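PDB 3OFK: nodulation protein S from Bradyrhizobium sp., which is an S-adenosyl-L-methionine-dependent N-methyltransferase that probably acts in making Nod factors, the lipochitooligosaccharide signals of root nodulation. Local coordinates for residues A[89-92]-A[93-96]; A[125-129]-A[130-134]. One frame throughout, in Å; residues are numbered along the deposited sequence.

Contact 1: residues A[89-92]-A[93-96]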
ATOM      1  N   ALA A  89      -5.578  13.376  -1.869  1.00 30.04           N
ATOM      2  CA  ALA A  89      -6.459  12.267  -1.580  1.00 30.33           C
ATOM      3  C   ALA A  89      -7.675  12.745  -0.803  1.00 31.63           C
ATOM      4  O   ALA A  89      -8.802  12.337  -1.127  1.00 33.39           O
ATOM      5  CB  ALA A  89      -5.730  11.131  -0.827  1.00 28.92           C
ATOM      6  N   CYS A  90      -7.498  13.638   0.180  1.00 31.72           N
ATOM      7  CA  CYS A  90      -8.648  14.043   0.981  1.00 31.52           C
ATOM      8  C   CYS A  90      -9.580  14.937   0.191  1.00 32.52           C
ATOM      9  O   CYS A  90     -10.765  15.053   0.547  1.00 34.07           O
ATOM     10  CB  CYS A  90      -8.265  14.665   2.322  1.00 31.59           C
ATOM     11  SG  CYS A  90      -7.773  16.395   2.301  1.00 37.27           S
ATOM     12  N   GLN A  91      -9.072  15.569  -0.866  1.00 32.18           N
ATOM     13  CA  GLN A  91      -9.965  16.275  -1.791  1.00 34.39           C
ATOM     14  C   GLN A  91     -10.787  15.277  -2.601  1.00 34.92           C
ATOM     15  O   GLN A  91     -11.986  15.429  -2.795  1.00 34.94           O
ATOM     16  CB  GLN A  91      -9.188  17.264  -2.690  1.00 35.82           C
ATOM     17  CG  GLN A  91     -10.038  17.951  -3.754  1.00 43.66           C
ATOM     18  CD  GLN A  91     -10.845  19.154  -3.247  1.00 56.83           C
ATOM     19  OE1 GLN A  91     -10.306  20.104  -2.658  1.00 58.43           O
ATOM     20  NE2 GLN A  91     -12.143  19.133  -3.516  1.00 61.50           N
ATOM     21  N   ARG A  92     -10.138  14.220  -3.047  1.00 35.99           N
ATOM     22  CA  ARG A  92     -10.813  13.145  -3.741  1.00 38.31           C
ATOM     23  C   ARG A  92     -11.929  12.486  -2.914  1.00 38.14           C
ATOM     24  O   ARG A  92     -13.029  12.220  -3.446  1.00 39.50           O
ATOM     25  CB  ARG A  92      -9.769  12.149  -4.196  1.00 36.51           C
ATOM     26  CG  ARG A  92     -10.270  10.964  -4.901  1.00 43.55           C
ATOM     27  CD  ARG A  92      -9.365  10.683  -6.056  1.00 45.71           C
ATOM     28  NE  ARG A  92      -9.836   9.546  -6.813  1.00 53.90           N
ATOM     29  CZ  ARG A  92      -9.272   9.139  -7.942  1.00 51.59           C
ATOM     30  NH1 ARG A  92      -8.232   9.800  -8.440  1.00 47.24           N
ATOM     31  NH2 ARG A  92      -9.758   8.074  -8.568  1.00 54.06           N
ATOM     32  N   THR A  93     -11.700  12.271  -1.621  1.00 36.18           N
ATOM     33  CA  THR A  93     -12.694  11.569  -0.802  1.00 36.58           C
ATOM     34  C   THR A  93     -13.560  12.448   0.082  1.00 38.81           C
ATOM     35  O   THR A  93     -14.061  11.983   1.113  1.00 39.74           O
ATOM     36  CB  THR A  93     -11.995  10.612   0.122  1.00 35.40           C
ATOM     37  OG1 THR A  93     -10.984  11.338   0.822  1.00 31.27           O
ATOM     38  CG2 THR A  93     -11.356   9.501  -0.670  1.00 32.75           C
ATOM     39  N   LYS A  94     -13.740  13.704  -0.299  1.00 41.75           N
ATOM     40  CA  LYS A  94     -14.378  14.689   0.595  1.00 43.73           C
ATOM     41  C   LYS A  94     -15.846  14.405   1.015  1.00 45.62           C
ATOM     42  O   LYS A  94     -16.300  14.894   2.053  1.00 46.05           O
ATOM     43  CB  LYS A  94     -14.302  16.086  -0.011  1.00 45.25           C
ATOM     44  CG  LYS A  94     -15.339  16.358  -1.078  1.00 48.06           C
ATOM     45  CD  LYS A  94     -15.023  17.614  -1.858  1.00 54.88           C
ATOM     46  CE  LYS A  94     -15.781  17.634  -3.186  1.00 59.19           C
ATOM     47  NZ  LYS A  94     -15.570  18.897  -3.925  1.00 63.34           N
ATOM     48  N   ARG A  95     -16.573  13.605   0.248  1.00 46.19           N
ATOM     49  CA  ARG A  95     -17.971  13.292   0.616  1.00 48.06           C
ATOM     50  C   ARG A  95     -18.077  12.449   1.890  1.00 46.51           C
ATOM     51  O   ARG A  95     -19.138  12.430   2.530  1.00 48.43           O
ATOM     52  CB  ARG A  95     -18.682  12.576  -0.516  1.00 49.22           C
ATOM     53  CG  ARG A  95     -18.094  11.206  -0.812  1.00 52.53           C
ATOM     54  CD  ARG A  95     -18.736  10.578  -1.998  1.00 62.81           C
ATOM     55  NE  ARG A  95     -20.102  10.209  -1.645  1.00 72.85           N
ATOM     56  CZ  ARG A  95     -20.820   9.271  -2.247  1.00 82.13           C
ATOM     57  NH1 ARG A  95     -20.320   8.564  -3.261  1.00 83.41           N
ATOM     58  NH2 ARG A  95     -22.052   9.041  -1.809  1.00 87.48           N
ATOM     59  N   TRP A  96     -16.975  11.782   2.267  1.00 42.97           N
ATOM     60  CA  TRP A  96     -16.952  10.880   3.408  1.00 41.78           C
ATOM     61  C   TRP A  96     -16.514  11.670   4.643  1.00 42.04           C
ATOM     62  O   TRP A  96     -15.619  12.505   4.554  1.00 42.46           O
ATOM     63  CB  TRP A  96     -16.046   9.680   3.132  1.00 39.58           C
ATOM     64  CG  TRP A  96     -16.452   8.925   1.921  1.00 40.43           C
ATOM     65  CD1 TRP A  96     -15.750   8.784   0.746  1.00 34.74           C
ATOM     66  CD2 TRP A  96     -17.654   8.191   1.754  1.00 45.39           C
ATOM     67  NE1 TRP A  96     -16.470   8.043  -0.150  1.00 41.99           N
ATOM     68  CE2 TRP A  96     -17.643   7.657   0.449  1.00 40.69           C
ATOM     69  CE3 TRP A  96     -18.754   7.940   2.577  1.00 48.67           C
ATOM     70  CZ2 TRP A  96     -18.681   6.889  -0.045  1.00 47.72           C
ATOM     71  CZ3 TRP A  96     -19.789   7.165   2.074  1.00 54.84           C
ATOM     72  CH2 TRP A  96     -19.742   6.647   0.781  1.00 50.05           C
TER
HETATM   73  O   HOH W   1     -11.570  13.222   2.688  1.00 30.16           O
HETATM   74  O   HOH W   2     -15.736  12.394  -2.333  1.00 32.11           O

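Contact 2: residues A[125-129]-A[130-134]. With SAH (S-adenosyl-L-homocysteine), chain E.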
ATOM      1  N   TYR A 125       8.662  -0.868  -0.663  1.00 35.74           N
ATOM      2  CA  TYR A 125       9.960  -0.780  -1.336  1.00 36.99           C
ATOM      3  C   TYR A 125      10.606   0.614  -1.339  1.00 37.65           C
ATOM      4  O   TYR A 125      11.775   0.755  -1.704  1.00 37.22           O
ATOM      5  CB  TYR A 125       9.909  -1.329  -2.758  1.00 38.56           C
ATOM      6  CG  TYR A 125       8.810  -0.816  -3.668  1.00 37.74           C
ATOM      7  CD1 TYR A 125       8.904   0.415  -4.308  1.00 44.36           C
ATOM      8  CD2 TYR A 125       7.692  -1.607  -3.933  1.00 45.86           C
ATOM      9  CE1 TYR A 125       7.886   0.854  -5.179  1.00 43.77           C
ATOM     10  CE2 TYR A 125       6.691  -1.176  -4.788  1.00 44.54           C
ATOM     11  CZ  TYR A 125       6.793   0.040  -5.400  1.00 49.29           C
ATOM     12  OH  TYR A 125       5.783   0.411  -6.252  1.00 62.90           O
ATOM     13  N   TYR A 126       9.879   1.653  -0.930  1.00 36.34           N
ATOM     14  CA  TYR A 126      10.530   2.964  -0.813  1.00 37.14           C
ATOM     15  C   TYR A 126      11.450   3.048   0.414  1.00 37.08           C
ATOM     16  O   TYR A 126      12.224   3.964   0.560  1.00 38.42           O
ATOM     17  CB  TYR A 126       9.490   4.092  -0.784  1.00 37.49           C
ATOM     18  CG  TYR A 126       8.791   4.258  -2.112  1.00 35.85           C
ATOM     19  CD1 TYR A 126       9.471   4.754  -3.222  1.00 35.61           C
ATOM     20  CD2 TYR A 126       7.466   3.906  -2.265  1.00 36.58           C
ATOM     21  CE1 TYR A 126       8.838   4.899  -4.463  1.00 40.50           C
ATOM     22  CE2 TYR A 126       6.839   4.026  -3.491  1.00 37.02           C
ATOM     23  CZ  TYR A 126       7.527   4.525  -4.575  1.00 38.63           C
ATOM     24  OH  TYR A 126       6.859   4.629  -5.757  1.00 34.33           O
ATOM     25  N   LEU A 127      11.371   2.097   1.308  1.00 35.23           N
ATOM     26  CA  LEU A 127      12.241   2.141   2.482  1.00 36.43           C
ATOM     27  C   LEU A 127      13.685   1.827   2.044  1.00 38.12           C
ATOM     28  O   LEU A 127      13.907   1.204   1.007  1.00 38.49           O
ATOM     29  CB  LEU A 127      11.742   1.168   3.539  1.00 33.74           C
ATOM     30  CG  LEU A 127      10.393   1.562   4.144  1.00 37.30           C
ATOM     31  CD1 LEU A 127       9.812   0.339   4.857  1.00 30.85           C
ATOM     32  CD2 LEU A 127      10.534   2.763   5.084  1.00 33.53           C
ATOM     33  N   GLU A 128      14.660   2.277   2.828  1.00 40.18           N
ATOM     34  CA  GLU A 128      16.066   2.191   2.435  1.00 42.49           C
ATOM     35  C   GLU A 128      16.724   0.818   2.532  1.00 42.01           C
ATOM     36  O   GLU A 128      17.651   0.531   1.779  1.00 42.75           O
ATOM     37  CB  GLU A 128      16.910   3.152   3.281  1.00 44.95           C
ATOM     38  CG  GLU A 128      16.540   4.595   3.088  1.00 49.96           C
ATOM     39  CD  GLU A 128      17.350   5.490   3.998  1.00 58.75           C
ATOM     40  OE1 GLU A 128      16.908   5.734   5.146  1.00 55.44           O
ATOM     41  OE2 GLU A 128      18.437   5.930   3.562  1.00 65.01           O
ATOM     42  N   ASP A 129      16.301   0.003   3.484  1.00 39.97           N
ATOM     43  CA  ASP A 129      16.934  -1.316   3.677  1.00 39.97           C
ATOM     44  C   ASP A 129      15.985  -2.292   4.318  1.00 38.81           C
ATOM     45  O   ASP A 129      14.852  -1.925   4.663  1.00 36.61           O
ATOM     46  CB  ASP A 129      18.215  -1.159   4.505  1.00 42.09           C
ATOM     47  CG  ASP A 129      17.978  -0.434   5.824  1.00 41.04           C
ATOM     48  OD1 ASP A 129      17.076  -0.866   6.587  1.00 39.21           O
ATOM     49  OD2 ASP A 129      18.722   0.522   6.102  1.00 41.71           O
ATOM     50  N   MET A 130      16.460  -3.530   4.501  1.00 40.25           N
ATOM     51  CA  MET A 130      15.657  -4.620   5.073  1.00 39.78           C
ATOM     52  C   MET A 130      15.364  -4.469   6.562  1.00 39.35           C
ATOM     53  O   MET A 130      14.413  -5.064   7.060  1.00 39.21           O
ATOM     54  CB  MET A 130      16.352  -5.991   4.872  1.00 41.81           C
ATOM     55  CG  MET A 130      16.014  -6.795   3.601  1.00 42.00           C
ATOM     56  SD  MET A 130      14.576  -6.277   2.675  1.00 43.39           S
ATOM     57  CE  MET A 130      15.448  -5.366   1.434  1.00 52.75           C
ATOM     58  N   THR A 131      16.209  -3.749   7.291  1.00 39.93           N
ATOM     59  CA  THR A 131      15.972  -3.532   8.715  1.00 40.27           C
ATOM     60  C   THR A 131      14.770  -2.600   8.888  1.00 39.14           C
ATOM     61  O   THR A 131      13.893  -2.875   9.709  1.00 37.20           O
ATOM     62  CB  THR A 131      17.203  -2.963   9.431  1.00 42.69           C
ATOM     63  OG1 THR A 131      18.295  -3.881   9.338  1.00 38.05           O
ATOM     64  CG2 THR A 131      16.910  -2.711  10.892  1.00 41.21           C
ATOM     65  N   GLN A 132      14.718  -1.539   8.089  1.00 39.35           N
ATOM     66  CA  GLN A 132      13.531  -0.673   8.035  1.00 40.46           C
ATOM     67  C   GLN A 132      12.256  -1.408   7.597  1.00 39.75           C
ATOM     68  O   GLN A 132      11.199  -1.157   8.175  1.00 39.68           O
ATOM     69  CB  GLN A 132      13.760   0.537   7.124  1.00 40.16           C
ATOM     70  CG  GLN A 132      14.834   1.445   7.618  1.00 41.59           C
ATOM     71  CD  GLN A 132      15.090   2.597   6.709  1.00 42.15           C
ATOM     72  OE1 GLN A 132      14.301   2.893   5.800  1.00 41.19           O
ATOM     73  NE2 GLN A 132      16.176   3.285   6.965  1.00 42.69           N
ATOM     74  N   MET A 133      12.344  -2.305   6.606  1.00 39.70           N
ATOM     75  CA  MET A 133      11.151  -3.061   6.191  1.00 40.61           C
ATOM     76  C   MET A 133      10.594  -3.906   7.337  1.00 40.73           C
ATOM     77  O   MET A 133       9.401  -3.857   7.607  1.00 40.69           O
ATOM     78  CB  MET A 133      11.413  -3.940   4.984  1.00 40.71           C
ATOM     79  CG  MET A 133      11.691  -3.177   3.740  1.00 43.97           C
ATOM     80  SD  MET A 133      11.335  -4.100   2.210  1.00 46.54           S
ATOM     81  CE  MET A 133      12.315  -3.060   1.077  1.00 36.42           C
ATOM     82  N   ARG A 134      11.468  -4.645   8.012  1.00 42.67           N
ATOM     83  CA  ARG A 134      11.115  -5.429   9.190  1.00 43.91           C
ATOM     84  C   ARG A 134      10.494  -4.551  10.274  1.00 44.45           C
ATOM     85  O   ARG A 134       9.504  -4.939  10.890  1.00 45.63           O
ATOM     86  CB  ARG A 134      12.358  -6.110   9.777  1.00 45.81           C
ATOM     87  CG  ARG A 134      12.938  -7.192   8.896  1.00 47.07           C
ATOM     88  CD  ARG A 134      13.762  -8.206   9.689  1.00 52.53           C
ATOM     89  NE  ARG A 134      13.539  -9.551   9.148  1.00 63.33           N
ATOM     90  CZ  ARG A 134      14.121 -10.036   8.046  1.00 66.06           C
ATOM     91  NH1 ARG A 134      13.825 -11.267   7.635  1.00 64.65           N
ATOM     92  NH2 ARG A 134      14.994  -9.299   7.348  1.00 65.50           N
TER
HETATM   93  N   SAH E 217      -1.295   2.220  -1.991  1.00 32.84           N
HETATM   94  CA  SAH E 217      -1.676   2.983  -3.174  1.00 33.52           C
HETATM   95  CB  SAH E 217      -0.615   4.039  -3.473  1.00 32.17           C
HETATM   96  CG  SAH E 217       0.776   3.596  -3.898  1.00 34.19           C
HETATM   97  SD  SAH E 217       1.881   4.947  -4.440  1.00 34.45           S
HETATM   98  C   SAH E 217      -1.930   2.117  -4.419  1.00 33.78           C
HETATM   99  O   SAH E 217      -1.573   0.938  -4.461  1.00 33.87           O
HETATM  100  OXT SAH E 217      -2.500   2.591  -5.401  1.00 32.80           O
HETATM  101  C5' SAH E 217       2.896   4.969  -2.925  1.00 33.43           C
HETATM  102  C4' SAH E 217       2.486   5.899  -1.800  1.00 35.23           C
HETATM  103  O4' SAH E 217       3.250   5.569  -0.641  1.00 32.34           O
HETATM  104  C3' SAH E 217       2.726   7.380  -2.090  1.00 32.65           C
HETATM  105  O3' SAH E 217       1.592   8.147  -1.663  1.00 31.55           O
HETATM  106  C2' SAH E 217       3.971   7.693  -1.245  1.00 31.85           C
HETATM  107  O2' SAH E 217       4.021   9.040  -0.842  1.00 32.22           O
HETATM  108  C1' SAH E 217       3.758   6.766  -0.080  1.00 30.19           C
HETATM  109  N9  SAH E 217       4.927   6.420   0.762  1.00 31.03           N
HETATM  110  C8  SAH E 217       6.206   6.149   0.348  1.00 31.85           C
HETATM  111  N7  SAH E 217       6.940   5.831   1.436  1.00 26.12           N
HETATM  112  C5  SAH E 217       6.160   5.887   2.531  1.00 34.67           C
HETATM  113  C6  SAH E 217       6.456   5.594   3.862  1.00 31.12           C
HETATM  114  N6  SAH E 217       7.739   5.288   4.202  1.00 31.78           N
HETATM  115  N1  SAH E 217       5.451   5.726   4.788  1.00 36.19           N
HETATM  116  C2  SAH E 217       4.171   6.085   4.379  1.00 37.13           C
HETATM  117  N3  SAH E 217       3.893   6.339   3.040  1.00 32.93           N
HETATM  118  C4  SAH E 217       4.876   6.223   2.120  1.00 31.74           C

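Contact 1: residues A[89-92]-A[93-96]
The amide of Q91 has the side chain of K94 running beside it in the same direction, with Q91 NE2 lying 3.5 Å from K94 NZ. As both nitrogens are donors, the two chains are neighbours rather than bonded partners. In the next two residues, W96 CZ2 sits 3.8 Å above the plane of the R95 guanidinium, over its centre, while R95 CG lies 3.6 Å above the indole plane of W96, offset toward its rim. T93 shows how a helix can be ended by a residue that still bonds back to it. T93 N donates to A89 O at 2.9 Å, and T93 OG1 lies 3.1 Å from the same oxygen. With chi1 at 52°, the hydroxyl stands between backbone N and carbonyl carbon, facing the last helical turn. A water hydrogen-bonded to T93 OG1 at 2.7 Å also donates to C90 O. Without the hydroxyl, as with a valine here, the water on C90 O would lose its link to T93 and would probably be held less firmly at the helix end. A second water donates to R92 O and accepts from R95 N, so it joins the last helical residue to the type I turn from T93 to W96, whose bond runs from W96 N to T93 O. Around this helix end, T93 packs on I99 and W101 of strand 99-103 and on T66 of helix 64-69, and R92 forms salt bridges with E67 and D30.

Contact 2: residues A[125-129]-A[130-134]
D129 and M133 mark the first turn of a helix, with M133 N donating to D129 O at 3.2 Å. Before it, the chain leaves a short 3-10 segment at Y125-Y126 and passes through L127 and E128 to D129, whose extended backbone gives way to helical geometry at M130. D129 is the N-cap: its chi1 of 54° swings the carboxylate over the helix start, where OD1 accepts from Q132 N at 2.9 Å. Q132 then reaches back with both ends of its amide. Its OE1 takes the backbone N-H of E128 at 3.1 Å, the donor standing well above the carbonyl plane. Its NE2 donates to E128 OE1 in an almost straight bond (177°), from above the carboxylate plane, with the two flat groups turned 60° apart. Both bonds fix the rotation of the amide. On the apolar side, L127 CD1 packs 4.1 Å from M133 CG. L127 CD2 also comes within 3.9 Å of SAH N6, and Y126 CD2 lies 3.7 Å from SAH C8. The arrangement is a side-chain-capped helix N terminus whose lead-in loop lines the adenine end of the cofactor pocket in this Rossmann-like methyltransferase.

In the fold
Followed from the N terminus, the chain reaches contact 1 first and has finished with it before contact 2 opens, so the two stand in series and neither nest nor cross. Each is local and closes one turn at a helix end. Residues 89-96 end helix 83-92, which links the parallel neighbours 73-80 and 99-103, whereas residues 125-134 start helix 130-142, which links strands 115-121 and 148-155. Both helices thus belong to beta-alpha-beta units of one mixed sheet. The contacts lie on opposite sides of the chain's centre, about 30 Å apart between centres and without touching, and only residues 125-134 include members of the ligand pocket.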